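Diaminobutyrate-pyruvate transaminase and L-2,4-diaminobutyrate decarboxylase (Vibrio parahaemolyticus, PDB 2QMA) probably uses pyridoxal 5'-phosphate for transamination and carbon-carbon bond cleavage, this chain being its C-terminal decarboxylase domain. Local coordinates at residues A[455-460]-A[468-473]; A[102-107]-A[483-488]. One frame throughout, in Å; residues are numbered along the deposited sequence.

Interaction 1 pairs the two strands of a beta hairpin, and interaction 2 holds the loop 102-107 against the helix that follows that hairpin in the chain. Their centres lie about 7 Å apart, and both strands of interaction 1 fall between the two segments of interaction 2 in the sequence. The two contacts meet directly. Thr471 N is 2.8 Å from Ile104 O, and Thr471 OG1 is 2.7 Å from Ala105 O, both probable hydrogen bonds. Ala105 CB also packs 3.3 Å from Leu457 C. Interaction 1 is nearer the active site: the side chain of Lys469 is about 10 Å from that of Lys325, the predicted cofactor lysine, which carries no cofactor here. Interaction 2 lies away from it.

Interaction 1 of 2, residues A[455-460]-A[468-473]; sequences AVLGET and LKFTIL
Leu468 faces Glu459 as an antiparallel, non-hydrogen-bonded pair. Its CA makes a CA-H...O contact of 3.3 Å with Gly458 O. Its CB and CD2 also lie beside that oxygen. The next residue, Lys469, forms the hydrogen-bonded pair with Gly458. Gly458 N donates to Lys469 O, and Lys469 N to Gly458 O, both at 2.8 Å. The two strands are strongly twisted against each other, with their directions 131° apart. Gly458 has no side chain, and the lysine runs through the place beside its CA, with Lys469 CE 4.3 Å from Gly458 CA. The lysine chain turns at its third torsion (70°), leads away from the strand 458-460, and NZ forms a salt bridge with Asp270. Phe470 comes next. Its CG is anti to the carbonyl carbon (chi1 -66°), which lays the ring alongside Leu457, both side chains pointing the same way. Leu457 CD2 meets Phe470 CE1 at the ring edge, in the ring plane, at 3.7 Å. Together the strands form the hairpin at one margin of a four-stranded antiparallel sheet. Strand 426-431 lies on the far side of 465-471, where Phe429 meets Phe470 edge-to-face. Helix 438-452 covers Leu468, and helices 389-411 and 479-495 pack against Phe470.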
ATOM      1  N   ALA A 455      12.782  -4.551  26.312  1.00 17.10           N
ATOM      2  CA  ALA A 455      13.142  -3.505  25.371  1.00 17.09           C
ATOM      3  C   ALA A 455      13.225  -4.076  23.960  1.00 17.76           C
ATOM      4  O   ALA A 455      13.625  -5.244  23.756  1.00 16.41           O
ATOM      5  CB  ALA A 455      14.468  -2.837  25.749  1.00 16.67           C
ATOM      6  N   VAL A 456      12.837  -3.225  23.015  1.00 18.28           N
ATOM      7  CA  VAL A 456      12.987  -3.488  21.586  1.00 19.05           C
ATOM      8  C   VAL A 456      14.174  -2.658  21.082  1.00 19.29           C
ATOM      9  O   VAL A 456      14.086  -1.427  20.942  1.00 19.75           O
ATOM     10  CB  VAL A 456      11.695  -3.201  20.776  1.00 18.56           C
ATOM     11  CG1 VAL A 456      11.941  -3.557  19.282  1.00 21.00           C
ATOM     12  CG2 VAL A 456      10.490  -4.032  21.351  1.00 19.09           C
ATOM     13  N   LEU A 457      15.290  -3.341  20.841  1.00 18.64           N
ATOM     14  CA  LEU A 457      16.555  -2.690  20.511  1.00 20.32           C
ATOM     15  C   LEU A 457      17.004  -3.097  19.119  1.00 20.65           C
ATOM     16  O   LEU A 457      16.724  -4.209  18.683  1.00 20.42           O
ATOM     17  CB  LEU A 457      17.645  -3.115  21.492  1.00 20.38           C
ATOM     18  CG  LEU A 457      17.382  -2.740  22.947  1.00 20.27           C
ATOM     19  CD1 LEU A 457      18.466  -3.302  23.859  1.00 22.96           C
ATOM     20  CD2 LEU A 457      17.212  -1.203  23.083  1.00 18.63           C
ATOM     21  N   GLY A 458      17.698  -2.200  18.436  1.00 22.02           N
ATOM     22  CA  GLY A 458      18.230  -2.517  17.093  1.00 23.37           C
ATOM     23  C   GLY A 458      19.565  -3.247  17.231  1.00 25.00           C
ATOM     24  O   GLY A 458      20.208  -3.169  18.271  1.00 24.18           O
ATOM     25  N   GLU A 459      19.994  -3.968  16.194  1.00 26.38           N
ATOM     26  CA  GLU A 459      21.333  -4.541  16.243  1.00 28.61           C
ATOM     27  C   GLU A 459      21.952  -4.467  14.882  1.00 29.06           C
ATOM     28  O   GLU A 459      21.295  -4.736  13.880  1.00 29.48           O
ATOM     29  CB  GLU A 459      21.384  -5.964  16.857  1.00 28.84           C
ATOM     30  CG  GLU A 459      21.394  -7.139  15.912  1.00 31.06           C
ATOM     31  CD  GLU A 459      21.721  -8.458  16.623  1.00 30.47           C
ATOM     32  OE1 GLU A 459      22.839  -9.003  16.418  1.00 28.24           O
ATOM     33  OE2 GLU A 459      20.872  -8.932  17.406  1.00 32.40           O
ATOM     34  N   THR A 460      23.196  -4.022  14.827  1.00 29.68           N
ATOM     35  CA  THR A 460      23.857  -3.945  13.539  1.00 30.29           C
ATOM     36  C   THR A 460      25.340  -4.289  13.654  1.00 30.65           C
ATOM     37  O   THR A 460      25.776  -4.837  14.662  1.00 30.19           O
ATOM     38  CB  THR A 460      23.575  -2.604  12.842  1.00 30.10           C
ATOM     39  OG1 THR A 460      23.965  -2.690  11.462  1.00 32.33           O
ATOM     40  CG2 THR A 460      24.279  -1.407  13.569  1.00 29.03           C
ATOM     41  N   LEU A 468      24.499  -2.617  19.404  1.00 22.96           N
ATOM     42  CA  LEU A 468      23.102  -2.294  19.694  1.00 22.30           C
ATOM     43  C   LEU A 468      22.766  -0.928  19.128  1.00 21.36           C
ATOM     44  O   LEU A 468      23.637  -0.095  18.982  1.00 22.28           O
ATOM     45  CB  LEU A 468      22.875  -2.266  21.198  1.00 21.49           C
ATOM     46  CG  LEU A 468      23.225  -3.599  21.892  1.00 22.70           C
ATOM     47  CD1 LEU A 468      23.248  -3.334  23.371  1.00 19.72           C
ATOM     48  CD2 LEU A 468      22.211  -4.678  21.528  1.00 20.41           C
ATOM     49  N   LYS A 469      21.486  -0.722  18.838  1.00 21.64           N
ATOM     50  CA  LYS A 469      20.986   0.518  18.268  1.00 20.41           C
ATOM     51  C   LYS A 469      19.699   1.023  18.918  1.00 19.41           C
ATOM     52  O   LYS A 469      18.737   0.262  19.130  1.00 19.51           O
ATOM     53  CB  LYS A 469      20.762   0.373  16.743  1.00 21.76           C
ATOM     54  CG  LYS A 469      20.086   1.583  16.103  1.00 19.88           C
ATOM     55  CD  LYS A 469      20.094   1.490  14.541  1.00 20.22           C
ATOM     56  CE  LYS A 469      19.151   0.401  14.025  1.00 17.81           C
ATOM     57  NZ  LYS A 469      19.082   0.483  12.501  1.00 19.55           N
ATOM     58  N   PHE A 470      19.708   2.317  19.212  1.00 18.07           N
ATOM     59  CA  PHE A 470      18.529   3.095  19.524  1.00 17.98           C
ATOM     60  C   PHE A 470      18.230   3.892  18.238  1.00 17.94           C
ATOM     61  O   PHE A 470      19.117   4.589  17.700  1.00 18.24           O
ATOM     62  CB  PHE A 470      18.786   4.157  20.623  1.00 17.68           C
ATOM     63  CG  PHE A 470      19.105   3.635  22.018  1.00 17.64           C
ATOM     64  CD1 PHE A 470      18.795   2.339  22.439  1.00 19.86           C
ATOM     65  CD2 PHE A 470      19.653   4.521  22.951  1.00 17.07           C
ATOM     66  CE1 PHE A 470      19.082   1.927  23.797  1.00 16.98           C
ATOM     67  CE2 PHE A 470      19.921   4.130  24.280  1.00 18.31           C
ATOM     68  CZ  PHE A 470      19.654   2.829  24.691  1.00 17.20           C
ATOM     69  N   THR A 471      16.981   3.830  17.800  1.00 17.31           N
ATOM     70  CA  THR A 471      16.411   4.780  16.856  1.00 18.99           C
ATOM     71  C   THR A 471      15.420   5.654  17.614  1.00 17.46           C
ATOM     72  O   THR A 471      14.275   5.236  17.916  1.00 18.63           O
ATOM     73  CB  THR A 471      15.762   4.038  15.676  1.00 18.68           C
ATOM     74  OG1 THR A 471      16.773   3.231  15.064  1.00 19.49           O
ATOM     75  CG2 THR A 471      15.238   5.040  14.620  1.00 20.78           C
ATOM     76  N   ILE A 472      15.890   6.827  18.021  1.00 18.53           N
ATOM     77  CA  ILE A 472      15.059   7.717  18.835  1.00 17.85           C
ATOM     78  C   ILE A 472      14.036   8.474  17.980  1.00 18.08           C
ATOM     79  O   ILE A 472      14.390   9.301  17.119  1.00 19.56           O
ATOM     80  CB  ILE A 472      15.895   8.720  19.664  1.00 17.81           C
ATOM     81  CG1 ILE A 472      17.023   7.996  20.422  1.00 17.48           C
ATOM     82  CG2 ILE A 472      14.954   9.510  20.629  1.00 15.75           C
ATOM     83  CD1 ILE A 472      18.192   8.932  20.883  1.00 18.73           C
ATOM     84  N   LEU A 473      12.765   8.181  18.195  1.00 18.58           N
ATOM     85  CA  LEU A 473      11.727   8.840  17.405  1.00 18.40           C
ATOM     86  C   LEU A 473      10.748   9.587  18.256  1.00 17.68           C
ATOM     87  O   LEU A 473      10.339  10.682  17.915  1.00 16.98           O
ATOM     88  CB  LEU A 473      10.959   7.868  16.508  1.00 19.01           C
ATOM     89  CG  LEU A 473      11.664   7.165  15.333  1.00 21.43           C
ATOM     90  CD1 LEU A 473      10.680   6.283  14.536  1.00 19.52           C
ATOM     91  CD2 LEU A 473      12.414   8.159  14.412  1.00 20.53           C
TER

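Interaction 2 of 2, residues A[102-107]-A[483-488]; sequences DCIAHL and ESLLSK
Asp102 and Lys488 approach from opposite directions, and their charged ends form a salt bridge with Asp102 OD2 3.4 Å from Lys488 NZ. No hydrogen bond joins them. The lysine bends at chi3 and chi4, and its aliphatic part also lies against the carboxylate, with Lys488 CD 3.6 Å from Asp102 OD2. Lys488 NZ makes a weak bond back to Ser484 OG, one helical turn earlier. The other carboxylate oxygen, Asp102 OD1, accepts a 2.6 Å bond from a water. That water is weakly bonded to Ser484 OG in turn. Asp102 is buried, so the nearby ammonium group and the water probably help to keep it ionised. Leu485 and Asp102 run antiparallel past one another, with Leu485 CD1 3.4 Å from Asp102 OD1. The contact ties the loop between helices 80-92 and 113-125 to helix 479-495, the last helix of the chain. Here the small C-terminal domain, with its four-stranded antiparallel sheet and this helix, meets the loop, consistent with the fold-type I layout of PLP-dependent decarboxylases. With CG anti to the backbone N (chi1 -177°), Leu485 reaches out from the helix, and its second torsion turns CD1 to Asp102 and CD2 to Ile104. The CD1 methyl is in van der Waals contact with the carboxylate oxygen. Leu485 CD2 meets Ile104 CG2 at 3.8 Å, the two side chains crossing at a slant. Ile104 and Leu485 both also pack on Phe470 of strand 465-471. Further along the loop, His106 NE2 is hydrogen-bonded to Asp133 OD2 of the second subunit.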
ATOM      1  N   ASP A 102      10.509   2.078  25.784  1.00 14.90           N
ATOM      2  CA  ASP A 102      11.571   1.074  25.626  1.00 15.44           C
ATOM      3  C   ASP A 102      11.441   0.337  24.289  1.00 15.74           C
ATOM      4  O   ASP A 102      12.200  -0.559  23.979  1.00 15.53           O
ATOM      5  CB  ASP A 102      11.590   0.120  26.844  1.00 15.50           C
ATOM      6  CG  ASP A 102      11.987   0.835  28.139  1.00 16.38           C
ATOM      7  OD1 ASP A 102      12.804   1.787  28.077  1.00 21.50           O
ATOM      8  OD2 ASP A 102      11.475   0.428  29.210  1.00 17.03           O
ATOM      9  N   CYS A 103      10.493   0.785  23.475  1.00 16.31           N
ATOM     10  CA  CYS A 103      10.422   0.378  22.068  1.00 15.81           C
ATOM     11  C   CYS A 103      11.175   1.404  21.202  1.00 15.28           C
ATOM     12  O   CYS A 103      10.675   2.494  20.940  1.00 15.00           O
ATOM     13  CB  CYS A 103       8.975   0.244  21.642  1.00 15.87           C
ATOM     14  SG  CYS A 103       8.841  -0.492  19.980  1.00 18.83           S
ATOM     15  N   ILE A 104      12.396   1.066  20.778  1.00 15.45           N
ATOM     16  CA  ILE A 104      13.340   2.099  20.356  1.00 16.27           C
ATOM     17  C   ILE A 104      14.386   1.568  19.386  1.00 16.25           C
ATOM     18  O   ILE A 104      15.533   2.030  19.403  1.00 17.97           O
ATOM     19  CB  ILE A 104      14.032   2.755  21.625  1.00 16.68           C
ATOM     20  CG1 ILE A 104      14.541   4.157  21.297  1.00 16.28           C
ATOM     21  CG2 ILE A 104      15.115   1.863  22.187  1.00 16.81           C
ATOM     22  CD1 ILE A 104      14.892   5.073  22.521  1.00 16.43           C
ATOM     23  N   ALA A 105      13.995   0.604  18.538  1.00 16.82           N
ATOM     24  CA  ALA A 105      14.933  -0.117  17.691  1.00 16.01           C
ATOM     25  C   ALA A 105      15.076   0.464  16.268  1.00 16.40           C
ATOM     26  O   ALA A 105      16.201   0.659  15.784  1.00 16.76           O
ATOM     27  CB  ALA A 105      14.511  -1.577  17.577  1.00 17.09           C
ATOM     28  N   HIS A 106      13.934   0.690  15.616  1.00 16.43           N
ATOM     29  CA  HIS A 106      13.846   0.816  14.146  1.00 17.62           C
ATOM     30  C   HIS A 106      13.109   2.070  13.733  1.00 18.16           C
ATOM     31  O   HIS A 106      12.576   2.811  14.579  1.00 17.54           O
ATOM     32  CB  HIS A 106      13.050  -0.382  13.579  1.00 17.28           C
ATOM     33  CG  HIS A 106      13.538  -1.717  14.051  1.00 18.69           C
ATOM     34  ND1 HIS A 106      14.833  -2.148  13.856  1.00 17.99           N
ATOM     35  CD2 HIS A 106      12.896  -2.731  14.675  1.00 19.52           C
ATOM     36  CE1 HIS A 106      14.974  -3.360  14.359  1.00 20.92           C
ATOM     37  NE2 HIS A 106      13.817  -3.732  14.875  1.00 20.00           N
ATOM     38  N   LEU A 107      13.039   2.299  12.421  1.00 18.14           N
ATOM     39  CA  LEU A 107      12.255   3.419  11.905  1.00 19.75           C
ATOM     40  C   LEU A 107      10.790   3.019  11.866  1.00 20.93           C
ATOM     41  O   LEU A 107      10.178   2.904  10.800  1.00 22.12           O
ATOM     42  CB  LEU A 107      12.786   3.853  10.533  1.00 20.11           C
ATOM     43  CG  LEU A 107      14.155   4.542  10.608  1.00 19.10           C
ATOM     44  CD1 LEU A 107      14.786   4.706   9.208  1.00 21.95           C
ATOM     45  CD2 LEU A 107      14.090   5.927  11.291  1.00 20.45           C
ATOM     46  N   GLU A 483      18.275   6.854  31.142  1.00 15.52           N
ATOM     47  CA  GLU A 483      19.006   6.310  32.264  1.00 16.45           C
ATOM     48  C   GLU A 483      18.457   4.951  32.676  1.00 16.25           C
ATOM     49  O   GLU A 483      19.205   3.990  32.868  1.00 15.70           O
ATOM     50  CB  GLU A 483      18.964   7.270  33.459  1.00 17.89           C
ATOM     51  CG  GLU A 483      19.800   8.471  33.189  1.00 21.60           C
ATOM     52  CD  GLU A 483      19.869   9.441  34.354  1.00 28.52           C
ATOM     53  OE1 GLU A 483      18.952   9.463  35.221  1.00 29.84           O
ATOM     54  OE2 GLU A 483      20.853  10.208  34.366  1.00 32.52           O
ATOM     55  N   SER A 484      17.145   4.881  32.817  1.00 16.09           N
ATOM     56  CA  SER A 484      16.489   3.612  33.121  1.00 16.78           C
ATOM     57  C   SER A 484      16.636   2.544  32.008  1.00 15.82           C
ATOM     58  O   SER A 484      16.764   1.347  32.336  1.00 16.03           O
ATOM     59  CB  SER A 484      15.027   3.849  33.474  1.00 17.56           C
ATOM     60  OG  SER A 484      14.286   2.679  33.245  1.00 20.85           O
ATOM     61  N   LEU A 485      16.579   2.960  30.732  1.00 15.65           N
ATOM     62  CA  LEU A 485      16.797   2.047  29.617  1.00 15.51           C
ATOM     63  C   LEU A 485      18.212   1.445  29.657  1.00 14.52           C
ATOM     64  O   LEU A 485      18.383   0.238  29.564  1.00 13.83           O
ATOM     65  CB  LEU A 485      16.481   2.715  28.258  1.00 15.96           C
ATOM     66  CG  LEU A 485      16.608   1.820  27.010  1.00 17.65           C
ATOM     67  CD1 LEU A 485      15.835   0.489  27.181  1.00 13.86           C
ATOM     68  CD2 LEU A 485      16.102   2.604  25.811  1.00 16.94           C
ATOM     69  N   LEU A 486      19.222   2.280  29.865  1.00 14.26           N
ATOM     70  CA  LEU A 486      20.605   1.783  29.999  1.00 14.20           C
ATOM     71  C   LEU A 486      20.780   0.886  31.244  1.00 14.22           C
ATOM     72  O   LEU A 486      21.509  -0.095  31.202  1.00 13.42           O
ATOM     73  CB  LEU A 486      21.603   2.938  30.031  1.00 14.69           C
ATOM     74  CG  LEU A 486      21.696   3.729  28.722  1.00 14.20           C
ATOM     75  CD1 LEU A 486      22.460   5.015  28.999  1.00 19.15           C
ATOM     76  CD2 LEU A 486      22.436   2.912  27.686  1.00 15.25           C
ATOM     77  N   SER A 487      20.129   1.254  32.344  1.00 14.27           N
ATOM     78  CA  SER A 487      20.130   0.414  33.542  1.00 14.87           C
ATOM     79  C   SER A 487      19.533  -0.986  33.285  1.00 15.04           C
ATOM     80  O   SER A 487      20.104  -1.977  33.707  1.00 15.01           O
ATOM     81  CB  SER A 487      19.381   1.092  34.678  1.00 14.54           C
ATOM     82  OG  SER A 487      19.619   0.367  35.883  1.00 14.42           O
ATOM     83  N   LYS A 488      18.401  -1.027  32.568  1.00 15.77           N
ATOM     84  CA  LYS A 488      17.707  -2.268  32.186  1.00 16.73           C
ATOM     85  C   LYS A 488      18.615  -3.133  31.353  1.00 15.96           C
ATOM     86  O   LYS A 488      18.664  -4.344  31.554  1.00 16.73           O
ATOM     87  CB  LYS A 488      16.475  -1.951  31.318  1.00 16.76           C
ATOM     88  CG  LYS A 488      15.330  -1.321  32.050  1.00 21.36           C
ATOM     89  CD  LYS A 488      14.180  -1.084  31.082  1.00 26.30           C
ATOM     90  CE  LYS A 488      13.496   0.234  31.349  1.00 27.83           C
ATOM     91  NZ  LYS A 488      12.533   0.198  32.453  1.00 28.62           N
TER
HETATM   92  O   HOH W   1      13.081   3.417  30.114  1.00 26.64           O